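Local coordinates for protein telomerase reverse transcriptase (Takifugu rubripes, PDB 4LMO) that binds the telomerase RNA through this RNA-binding domain and, as the whole enzyme, adds simple sequence repeats to chromosome ends by copying an RNA template, at residues Ile46-Gly51 with Arg67-Met72; Glu137-Glu142 with Leu146-Arg151; Lys174-Asp179 with Ser195-Ile200. All blocks are in the same frame, centred on the assembly; numbering follows the deposited sequence.

Contact 1: residues Ile46-Gly51 with Arg67-Met72; sequences IVFFEG and RRFFNM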
loop_
_atom_site.group_PDB
_atom_site.type_symbol
_atom_site.label_atom_id
_atom_site.label_comp_id
_atom_site.label_asym_id
_atom_site.label_seq_id
_atom_site.Cartn_x
_atom_site.Cartn_y
_atom_site.Cartn_z
ATOM N N ILE A 46 8.245 9.963 -6.062
ATOM C CA ILE A 46 6.937 9.337 -6.248
ATOM C C ILE A 46 5.893 9.918 -5.294
ATOM O O ILE A 46 4.748 10.141 -5.683
ATOM C CB ILE A 46 7.020 7.799 -6.073
ATOM C CG1 ILE A 46 7.988 7.196 -7.099
ATOM C CG2 ILE A 46 5.641 7.156 -6.192
ATOM C CD1 ILE A 46 8.436 5.781 -6.789
ATOM N N VAL A 47 6.300 10.174 -4.053
ATOM C CA VAL A 47 5.378 10.643 -3.019
ATOM C C VAL A 47 5.080 12.143 -3.118
ATOM O O VAL A 47 3.926 12.553 -2.973
ATOM C CB VAL A 47 5.876 10.275 -1.598
ATOM C CG1 VAL A 47 4.911 10.771 -0.527
ATOM C CG2 VAL A 47 6.067 8.769 -1.475
ATOM N N PHE A 48 6.104 12.953 -3.385
ATOM C CA PHE A 48 5.969 14.410 -3.260
ATOM C C PHE A 48 6.088 15.229 -4.541
ATOM O O PHE A 48 5.633 16.374 -4.575
ATOM C CB PHE A 48 6.963 14.957 -2.229
ATOM C CG PHE A 48 6.820 14.353 -0.865
ATOM C CD1 PHE A 48 5.708 14.636 -0.073
ATOM C CD2 PHE A 48 7.802 13.509 -0.362
ATOM C CE1 PHE A 48 5.574 14.077 1.190
ATOM C CE2 PHE A 48 7.674 12.950 0.902
ATOM C CZ PHE A 48 6.559 13.236 1.678
ATOM N N PHE A 49 6.696 14.659 -5.581
ATOM C CA PHE A 49 7.020 15.426 -6.788
ATOM C C PHE A 49 6.289 14.933 -8.042
ATOM O O PHE A 49 5.143 15.327 -8.281
ATOM C CB PHE A 49 8.542 15.507 -6.987
ATOM C CG PHE A 49 9.260 16.248 -5.884
ATOM C CD1 PHE A 49 9.486 17.620 -5.979
ATOM C CD2 PHE A 49 9.700 15.576 -4.745
ATOM C CE1 PHE A 49 10.141 18.304 -4.964
ATOM C CE2 PHE A 49 10.354 16.257 -3.725
ATOM C CZ PHE A 49 10.575 17.624 -3.835
ATOM N N GLU A 50 6.935 14.076 -8.831
ATOM C CA GLU A 50 6.366 13.614 -10.103
ATOM C C GLU A 50 5.167 12.674 -9.970
ATOM O O GLU A 50 4.287 12.667 -10.833
ATOM C CB GLU A 50 7.435 12.953 -10.980
ATOM C CG GLU A 50 8.338 13.929 -11.718
ATOM C CD GLU A 50 9.559 14.336 -10.914
ATOM O OE1 GLU A 50 9.644 13.973 -9.724
ATOM O OE2 GLU A 50 10.441 15.021 -11.472
ATOM N N GLY A 51 5.137 11.889 -8.897
ATOM C CA GLY A 51 4.136 10.837 -8.747
ATOM C C GLY A 51 4.679 9.505 -9.227
ATOM O O GLY A 51 5.886 9.365 -9.428
ATOM N N ARG A 67 16.622 21.191 0.159
ATOM C CA ARG A 67 17.232 20.762 1.420
ATOM C C ARG A 67 16.242 20.041 2.337
ATOM O O ARG A 67 16.590 19.032 2.956
ATOM C CB ARG A 67 17.886 21.943 2.147
ATOM C CG ARG A 67 18.964 21.523 3.135
ATOM C CD ARG A 67 19.441 22.683 3.995
ATOM N NE ARG A 67 20.177 22.207 5.167
ATOM C CZ ARG A 67 19.641 22.017 6.373
ATOM N NH1 ARG A 67 18.354 22.267 6.590
ATOM N NH2 ARG A 67 20.398 21.576 7.368
ATOM N N ARG A 68 15.015 20.558 2.402
ATOM C CA ARG A 68 13.937 19.977 3.208
ATOM C C ARG A 68 13.685 18.514 2.845
ATOM O O ARG A 68 13.603 17.652 3.724
ATOM C CB ARG A 68 12.648 20.790 3.037
ATOM C CG ARG A 68 11.631 20.603 4.156
ATOM C CD ARG A 68 10.256 21.136 3.779
ATOM N NE ARG A 68 10.198 22.597 3.702
ATOM C CZ ARG A 68 9.789 23.395 4.686
ATOM N NH1 ARG A 68 9.394 22.890 5.854
ATOM N NH2 ARG A 68 9.775 24.710 4.506
ATOM N N PHE A 69 13.578 18.244 1.546
ATOM C CA PHE A 69 13.294 16.902 1.049
ATOM C C PHE A 69 14.546 16.033 0.955
ATOM O O PHE A 69 14.458 14.805 1.036
ATOM C CB PHE A 69 12.555 16.971 -0.293
ATOM C CG PHE A 69 11.172 17.559 -0.190
ATOM C CD1 PHE A 69 10.975 18.936 -0.281
ATOM C CD2 PHE A 69 10.065 16.740 0.013
ATOM C CE1 PHE A 69 9.703 19.481 -0.178
ATOM C CE2 PHE A 69 8.791 17.278 0.115
ATOM C CZ PHE A 69 8.610 18.651 0.018
ATOM N N PHE A 70 15.706 16.671 0.798
ATOM C CA PHE A 70 16.984 15.959 0.804
ATOM C C PHE A 70 17.253 15.299 2.156
ATOM O O PHE A 70 17.796 14.197 2.216
ATOM C CB PHE A 70 18.149 16.886 0.430
ATOM C CG PHE A 70 19.492 16.203 0.447
ATOM C CD1 PHE A 70 20.403 16.451 1.471
ATOM C CD2 PHE A 70 19.836 15.291 -0.550
ATOM C CE1 PHE A 70 21.636 15.814 1.493
ATOM C CE2 PHE A 70 21.066 14.651 -0.532
ATOM C CZ PHE A 70 21.967 14.914 0.490
ATOM N N ASN A 71 16.870 15.975 3.234
ATOM C CA ASN A 71 17.060 15.444 4.580
ATOM C C ASN A 71 16.160 14.252 4.910
ATOM O O ASN A 71 16.408 13.538 5.882
ATOM C CB ASN A 71 16.901 16.554 5.620
ATOM C CG ASN A 71 18.031 17.568 5.570
ATOM O OD1 ASN A 71 17.806 18.766 5.724
ATOM N ND2 ASN A 71 19.256 17.091 5.352
ATOM N N MET A 72 15.134 14.038 4.089
ATOM C CA MET A 72 14.201 12.924 4.263
ATOM C C MET A 72 14.717 11.628 3.634
ATOM O O MET A 72 14.191 10.549 3.913
ATOM C CB MET A 72 12.833 13.262 3.659
ATOM C CG MET A 72 12.193 14.549 4.156
ATOM S SD MET A 72 10.670 14.882 3.249
ATOM C CE MET A 72 10.316 16.562 3.766
#
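F69 meets two consecutive aromatic rings, F48 and F49, at the end of helix 40-48. F49 brings the edge of its ring, led by CZ, over one face of F69, with F49 CZ lying 3.7 Å from F69 CG. The centroids are 4.9 Å apart and the planes 69° apart, an edge-to-face (T-shaped) pair. F48 meets F69 differently: F69 CE2 sits over a face of the F48 ring, 3.7 Å from F48 CG, but the planes stand at 59° and the pair is oblique. M72 adds a Met-aromatic contact, its SD 4.3 Å from F48 CE2.

With CG anti to the carbonyl carbon (chi1 -66°), the F69 ring is swung onto this pair from its short helix, which lies in a region that probably interacts with the RNA template. Beyond the first shell, V47 CG1 lies over the centre of one face of F48, R45 makes a cation-pi contact with F49, and Y196 of helix 191-220 touches F69. Cutting F69 back to alanine removes the ring, which is likely to leave the F49 edge without a face to meet and open a gap beside F48. Dispersion and edge-to-face interactions thus join the end of helix 40-48 to F69-M72 without a polar bond between the two segments.

Contact 2: residues Glu137-Glu142 with Leu146-Arg151; sequences ELWGSE and LLYFAR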
loop_
_atom_site.group_PDB
_atom_site.type_symbol
_atom_site.label_atom_id
_atom_site.label_comp_id
_atom_site.label_asym_id
_atom_site.label_seq_id
_atom_site.Cartn_x
_atom_site.Cartn_y
_atom_site.Cartn_z
ATOM N N GLU A 137 9.593 7.369 13.257
ATOM C CA GLU A 137 9.791 8.820 13.256
ATOM C C GLU A 137 8.973 9.554 12.189
ATOM O O GLU A 137 8.730 10.758 12.313
ATOM C CB GLU A 137 11.279 9.203 13.189
ATOM C CG GLU A 137 12.138 8.359 12.262
ATOM C CD GLU A 137 12.872 7.234 12.978
ATOM O OE1 GLU A 137 14.092 7.378 13.212
ATOM O OE2 GLU A 137 12.234 6.209 13.307
ATOM N N LEU A 138 8.540 8.828 11.157
ATOM C CA LEU A 138 7.686 9.392 10.110
ATOM C C LEU A 138 6.266 9.679 10.591
ATOM O O LEU A 138 5.611 10.596 10.086
ATOM C CB LEU A 138 7.650 8.490 8.872
ATOM C CG LEU A 138 8.797 8.581 7.862
ATOM C CD1 LEU A 138 8.592 7.572 6.744
ATOM C CD2 LEU A 138 8.935 9.982 7.281
ATOM N N TRP A 139 5.795 8.893 11.560
ATOM C CA TRP A 139 4.486 9.111 12.180
ATOM C C TRP A 139 4.439 10.399 12.952
ATOM O O TRP A 139 3.394 11.041 13.036
ATOM C CB TRP A 139 4.107 7.948 13.094
ATOM C CG TRP A 139 3.867 6.642 12.373
ATOM C CD1 TRP A 139 4.595 5.461 12.493
ATOM C CD2 TRP A 139 2.814 6.342 11.389
ATOM N NE1 TRP A 139 4.081 4.484 11.680
ATOM C CE2 TRP A 139 3.016 4.944 10.988
ATOM C CE3 TRP A 139 1.767 7.062 10.822
ATOM C CZ2 TRP A 139 2.194 4.318 10.063
ATOM C CZ3 TRP A 139 0.943 6.419 9.889
ATOM C CH2 TRP A 139 1.153 5.079 9.522
ATOM N N GLY A 140 5.577 10.790 13.521
ATOM C CA GLY A 140 5.672 12.017 14.310
ATOM C C GLY A 140 5.440 11.775 15.789
ATOM O O GLY A 140 6.189 12.277 16.629
ATOM N N SER A 141 4.396 11.008 16.100
ATOM C CA SER A 141 4.049 10.652 17.475
ATOM C C SER A 141 3.215 9.376 17.539
ATOM O O SER A 141 2.670 8.924 16.528
ATOM C CB SER A 141 3.284 11.792 18.152
ATOM O OG SER A 141 2.052 12.044 17.493
ATOM N N GLU A 142 3.119 8.810 18.740
ATOM C CA GLU A 142 2.286 7.640 19.005
ATOM C C GLU A 142 0.811 7.986 18.800
ATOM O O GLU A 142 0.029 7.163 18.323
ATOM C CB GLU A 142 2.533 7.137 20.430
ATOM C CG GLU A 142 2.065 5.713 20.703
ATOM C CD GLU A 142 2.977 4.644 20.117
ATOM O OE1 GLU A 142 4.042 4.976 19.548
ATOM O OE2 GLU A 142 2.619 3.451 20.219
ATOM N N LEU A 146 -1.725 6.111 15.908
ATOM C CA LEU A 146 -2.973 5.503 16.367
ATOM C C LEU A 146 -4.212 6.107 15.705
ATOM O O LEU A 146 -5.142 5.378 15.356
ATOM C CB LEU A 146 -3.091 5.575 17.894
ATOM C CG LEU A 146 -2.199 4.637 18.717
ATOM C CD1 LEU A 146 -2.219 5.032 20.187
ATOM C CD2 LEU A 146 -2.600 3.177 18.543
ATOM N N LEU A 147 -4.221 7.428 15.535
ATOM C CA LEU A 147 -5.296 8.099 14.801
ATOM C C LEU A 147 -5.379 7.606 13.360
ATOM O O LEU A 147 -6.474 7.407 12.824
ATOM C CB LEU A 147 -5.113 9.620 14.807
ATOM C CG LEU A 147 -5.947 10.438 15.793
ATOM C CD1 LEU A 147 -5.626 11.914 15.637
ATOM C CD2 LEU A 147 -7.439 10.199 15.599
ATOM N N TYR A 148 -4.215 7.411 12.747
ATOM C CA TYR A 148 -4.147 6.981 11.362
ATOM C C TYR A 148 -4.575 5.525 11.206
ATOM O O TYR A 148 -5.264 5.181 10.246
ATOM C CB TYR A 148 -2.746 7.203 10.790
ATOM C CG TYR A 148 -2.695 7.056 9.290
ATOM C CD1 TYR A 148 -3.033 8.121 8.454
ATOM C CD2 TYR A 148 -2.325 5.846 8.702
ATOM C CE1 TYR A 148 -2.994 7.987 7.075
ATOM C CE2 TYR A 148 -2.283 5.702 7.324
ATOM C CZ TYR A 148 -2.618 6.774 6.518
ATOM O OH TYR A 148 -2.579 6.630 5.153
ATOM N N PHE A 149 -4.172 4.682 12.155
ATOM C CA PHE A 149 -4.563 3.270 12.162
ATOM C C PHE A 149 -6.081 3.128 12.274
ATOM O O PHE A 149 -6.675 2.240 11.659
ATOM C CB PHE A 149 -3.863 2.526 13.306
ATOM C CG PHE A 149 -2.454 2.084 12.988
ATOM C CD1 PHE A 149 -1.714 2.692 11.973
ATOM C CD2 PHE A 149 -1.855 1.069 13.727
ATOM C CE1 PHE A 149 -0.417 2.284 11.695
ATOM C CE2 PHE A 149 -0.560 0.659 13.452
ATOM C CZ PHE A 149 0.160 1.267 12.436
ATOM N N ALA A 150 -6.697 4.019 13.050
ATOM C CA ALA A 150 -8.153 4.067 13.186
ATOM C C ALA A 150 -8.824 4.521 11.893
ATOM O O ALA A 150 -9.933 4.085 11.579
ATOM C CB ALA A 150 -8.551 4.974 14.340
ATOM N N ARG A 151 -8.147 5.397 11.149
ATOM C CA ARG A 151 -8.658 5.898 9.871
ATOM C C ARG A 151 -8.643 4.809 8.810
ATOM O O ARG A 151 -9.550 4.725 7.986
ATOM C CB ARG A 151 -7.849 7.107 9.390
ATOM C CG ARG A 151 -7.885 8.300 10.332
ATOM C CD ARG A 151 -9.204 9.047 10.258
ATOM N NE ARG A 151 -9.548 9.709 11.515
ATOM C CZ ARG A 151 -8.965 10.809 11.989
ATOM N NH1 ARG A 151 -7.968 11.394 11.332
ATOM N NH2 ARG A 151 -9.378 11.323 13.139
#
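The backbone of E142 is joined to that of L146 by an i to i+4 helical hydrogen bond, L146 N to E142 O at 3.2 Å, while W139, three residues earlier and in the preceding helix, faces Y148 across 8.9 Å between their CA atoms. Between W139 and E142 the helix breaks at G140, whose positive phi ends the weakly bonded helix 136-139 and would press a side chain against the preceding carbonyl oxygen. S141 then takes the N-cap position of helix 142-158, its OG accepting from N144 N.

W139 carries the side-chain part of the contact with the benzene half of its indole. The outer edge of that ring, at CZ3, reaches Y148 CD2 at 3.5 Å, and the two planes meet obliquely at 48°. F149 approaches the same six-membered ring as an offset edge-to-face pair, its edge turned toward the W139 face with the planes almost perpendicular (86°). F149 CE1 comes to 3.7 Å from W139 CZ2. In Y148, CG lies opposite the backbone N (chi1 -168°), which carries the ring off the helix beside the indole edge. At the solvent-facing end, L146 CG lies 3.4 Å from E142 O, and the E142 carboxylate turns to R145 in a salt bridge.

The aromatic cluster W139, Y148 and F149 packs helix 136-139 against helix 142-158 across the short G140-S141 break, within the telomerase RNA-binding domain. Helix 191-220 closes one side, with L208 touching both W139 and Y148 and the carbonyl of L205 bonded to Y148 OH; helix 119-133 packs on F149 through Y123, R127, L130 and L131.

Contact 3: residues Lys174-Asp179 with Ser195-Ile200; sequences KVNNCD and SYRTQI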
loop_
_atom_site.group_PDB
_atom_site.type_symbol
_atom_site.label_atom_id
_atom_site.label_comp_id
_atom_site.label_asym_id
_atom_site.label_seq_id
_atom_site.Cartn_x
_atom_site.Cartn_y
_atom_site.Cartn_z
ATOM N N LYS A 174 -1.565 15.875 14.632
ATOM C CA LYS A 174 -0.688 16.954 15.063
ATOM C C LYS A 174 0.483 17.068 14.094
ATOM O O LYS A 174 1.447 16.301 14.173
ATOM C CB LYS A 174 -0.195 16.720 16.493
ATOM C CG LYS A 174 -1.281 16.747 17.560
ATOM C CD LYS A 174 -0.745 16.240 18.891
ATOM C CE LYS A 174 -1.842 16.105 19.935
ATOM N NZ LYS A 174 -2.173 17.401 20.590
ATOM N N VAL A 175 0.381 18.028 13.177
ATOM C CA VAL A 175 1.379 18.242 12.123
ATOM C C VAL A 175 2.785 18.464 12.693
ATOM O O VAL A 175 3.764 17.896 12.194
ATOM C CB VAL A 175 0.977 19.421 11.200
ATOM C CG1 VAL A 175 2.049 19.704 10.154
ATOM C CG2 VAL A 175 -0.354 19.134 10.518
ATOM N N ASN A 176 2.869 19.265 13.752
ATOM C CA ASN A 176 4.154 19.665 14.323
ATOM C C ASN A 176 4.897 18.572 15.098
ATOM O O ASN A 176 6.068 18.748 15.441
ATOM C CB ASN A 176 4.004 20.947 15.149
ATOM C CG ASN A 176 3.732 22.171 14.284
ATOM O OD1 ASN A 176 4.076 22.207 13.098
ATOM N ND2 ASN A 176 3.119 23.188 14.879
ATOM N N ASN A 177 4.223 17.451 15.364
ATOM C CA ASN A 177 4.873 16.268 15.927
ATOM C C ASN A 177 5.913 15.682 14.974
ATOM O O ASN A 177 6.875 15.047 15.403
ATOM C CB ASN A 177 3.840 15.189 16.274
ATOM C CG ASN A 177 3.023 15.527 17.512
ATOM O OD1 ASN A 177 3.248 16.540 18.173
ATOM N ND2 ASN A 177 2.062 14.670 17.828
ATOM N N CYS A 178 5.708 15.906 13.679
ATOM C CA CYS A 178 6.591 15.386 12.645
ATOM C C CYS A 178 7.758 16.336 12.400
ATOM O O CYS A 178 7.617 17.343 11.695
ATOM C CB CYS A 178 5.809 15.159 11.348
ATOM S SG CYS A 178 4.247 14.279 11.559
ATOM N N ASP A 179 8.907 16.007 12.990
ATOM C CA ASP A 179 10.134 16.790 12.832
ATOM C C ASP A 179 10.659 16.744 11.398
ATOM O O ASP A 179 11.268 17.709 10.923
ATOM C CB ASP A 179 11.225 16.284 13.785
ATOM C CG ASP A 179 11.081 16.825 15.204
ATOM O OD1 ASP A 179 9.994 17.316 15.576
ATOM O OD2 ASP A 179 12.074 16.749 15.958
ATOM N N SER A 195 1.176 25.802 6.897
ATOM C CA SER A 195 0.418 25.416 5.706
ATOM C C SER A 195 1.230 24.512 4.774
ATOM O O SER A 195 0.697 23.558 4.204
ATOM C CB SER A 195 -0.057 26.667 4.960
ATOM O OG SER A 195 -0.532 26.355 3.661
ATOM N N TYR A 196 2.514 24.820 4.627
ATOM C CA TYR A 196 3.410 24.029 3.788
ATOM C C TYR A 196 3.767 22.692 4.441
ATOM O O TYR A 196 3.904 21.677 3.754
ATOM C CB TYR A 196 4.671 24.827 3.454
ATOM C CG TYR A 196 5.538 24.209 2.380
ATOM C CD1 TYR A 196 5.009 23.876 1.130
ATOM C CD2 TYR A 196 6.896 23.976 2.605
ATOM C CE1 TYR A 196 5.805 23.313 0.142
ATOM C CE2 TYR A 196 7.698 23.418 1.622
ATOM C CZ TYR A 196 7.150 23.087 0.397
ATOM O OH TYR A 196 7.949 22.534 -0.576
ATOM N N ARG A 197 3.913 22.704 5.765
ATOM C CA ARG A 197 4.114 21.479 6.543
ATOM C C ARG A 197 2.894 20.556 6.445
ATOM O O ARG A 197 3.042 19.343 6.276
ATOM C CB ARG A 197 4.467 21.815 8.001
ATOM C CG ARG A 197 5.957 21.700 8.298
ATOM C CD ARG A 197 6.543 22.908 9.020
ATOM N NE ARG A 197 6.392 22.864 10.475
ATOM C CZ ARG A 197 7.197 23.478 11.343
ATOM N NH1 ARG A 197 8.242 24.179 10.920
ATOM N NH2 ARG A 197 6.965 23.375 12.644
ATOM N N THR A 198 1.701 21.147 6.515
ATOM C CA THR A 198 0.435 20.422 6.365
ATOM C C THR A 198 0.299 19.824 4.955
ATOM O O THR A 198 -0.156 18.687 4.794
ATOM C CB THR A 198 -0.776 21.339 6.669
ATOM O OG1 THR A 198 -0.558 22.038 7.901
ATOM C CG2 THR A 198 -2.063 20.536 6.781
ATOM N N GLN A 199 0.701 20.603 3.952
ATOM C CA GLN A 199 0.684 20.188 2.548
ATOM C C GLN A 199 1.543 18.939 2.304
ATOM O O GLN A 199 1.090 17.986 1.662
ATOM C CB GLN A 199 1.149 21.352 1.664
ATOM C CG GLN A 199 1.155 21.081 0.165
ATOM C CD GLN A 199 1.646 22.277 -0.634
ATOM O OE1 GLN A 199 1.052 23.357 -0.587
ATOM N NE2 GLN A 199 2.735 22.090 -1.375
ATOM N N ILE A 200 2.772 18.951 2.824
ATOM C CA ILE A 200 3.692 17.821 2.663
ATOM C C ILE A 200 3.154 16.576 3.371
ATOM O O ILE A 200 3.117 15.493 2.781
ATOM C CB ILE A 200 5.121 18.146 3.166
ATOM C CG1 ILE A 200 5.713 19.332 2.402
ATOM C CG2 ILE A 200 6.036 16.940 3.004
ATOM C CD1 ILE A 200 6.889 19.985 3.096
#
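V175 opens a short 3-10 turn and meets helix 191-220 with both of its methyl groups. CG1, lying opposite the backbone N (chi1 177°), comes to 3.9 Å from R197 CB, and CG2 stands the same 3.9 Å from T198 OG1. The CA atoms of V175 and T198 are 6.2 Å apart, so the turn lies close against the helix. T198 OG1 is hydrogen-bonded to L194 O in its own helix and touches V175 only by van der Waals contact.

N176 follows with the polar link. R197 NH2 donates to N176 OD1 at 3.1 Å, a bond fairly straight at the hydrogen. The oxygen lies in the guanidinium plane at its edge, but the donor stands above the amide carbonyl plane, 66° out of it, and the two groups are turned 78° against each other. The arginine chain bends at chi2 and chi3 to bring its end back to the loop, while NH1 has a long, weak ion pair with E193. The neighbouring N177 directs its ND2 to S141 OG, and the turn is closed by C178 N bonding to V175 O.

Here a 3-10 turn is packed on the long helix 191-220 of the telomerase RNA-binding domain, partly through V175 and the N176-R197 hydrogen bond. The loop and the N-terminal part of the helix belong to a region thought, from related proteins, to interact with the RNA template.

Helix 191-220 serves all three contacts. Contacts 1 and 3, with centres 14 Å apart, meet directly on it: F48 CE1 lies 3.3 Å from I200 O, and R68 NE packs 3.4 Å from Y196 CE2. Contacts 2 and 3, 13 Å apart, are joined at the loop, where S141 OG and N177 ND2 stand 2.6 Å apart in a probable hydrogen bond. Contacts 1 and 2 do not touch, their nearest atoms being about 6 Å apart, yet W180 spans the interval, packing on F48 and M72 while its NE1 bonds L138 O. Contact 1 includes part of one region inferred to interact with the RNA template, and contact 3 part of the other.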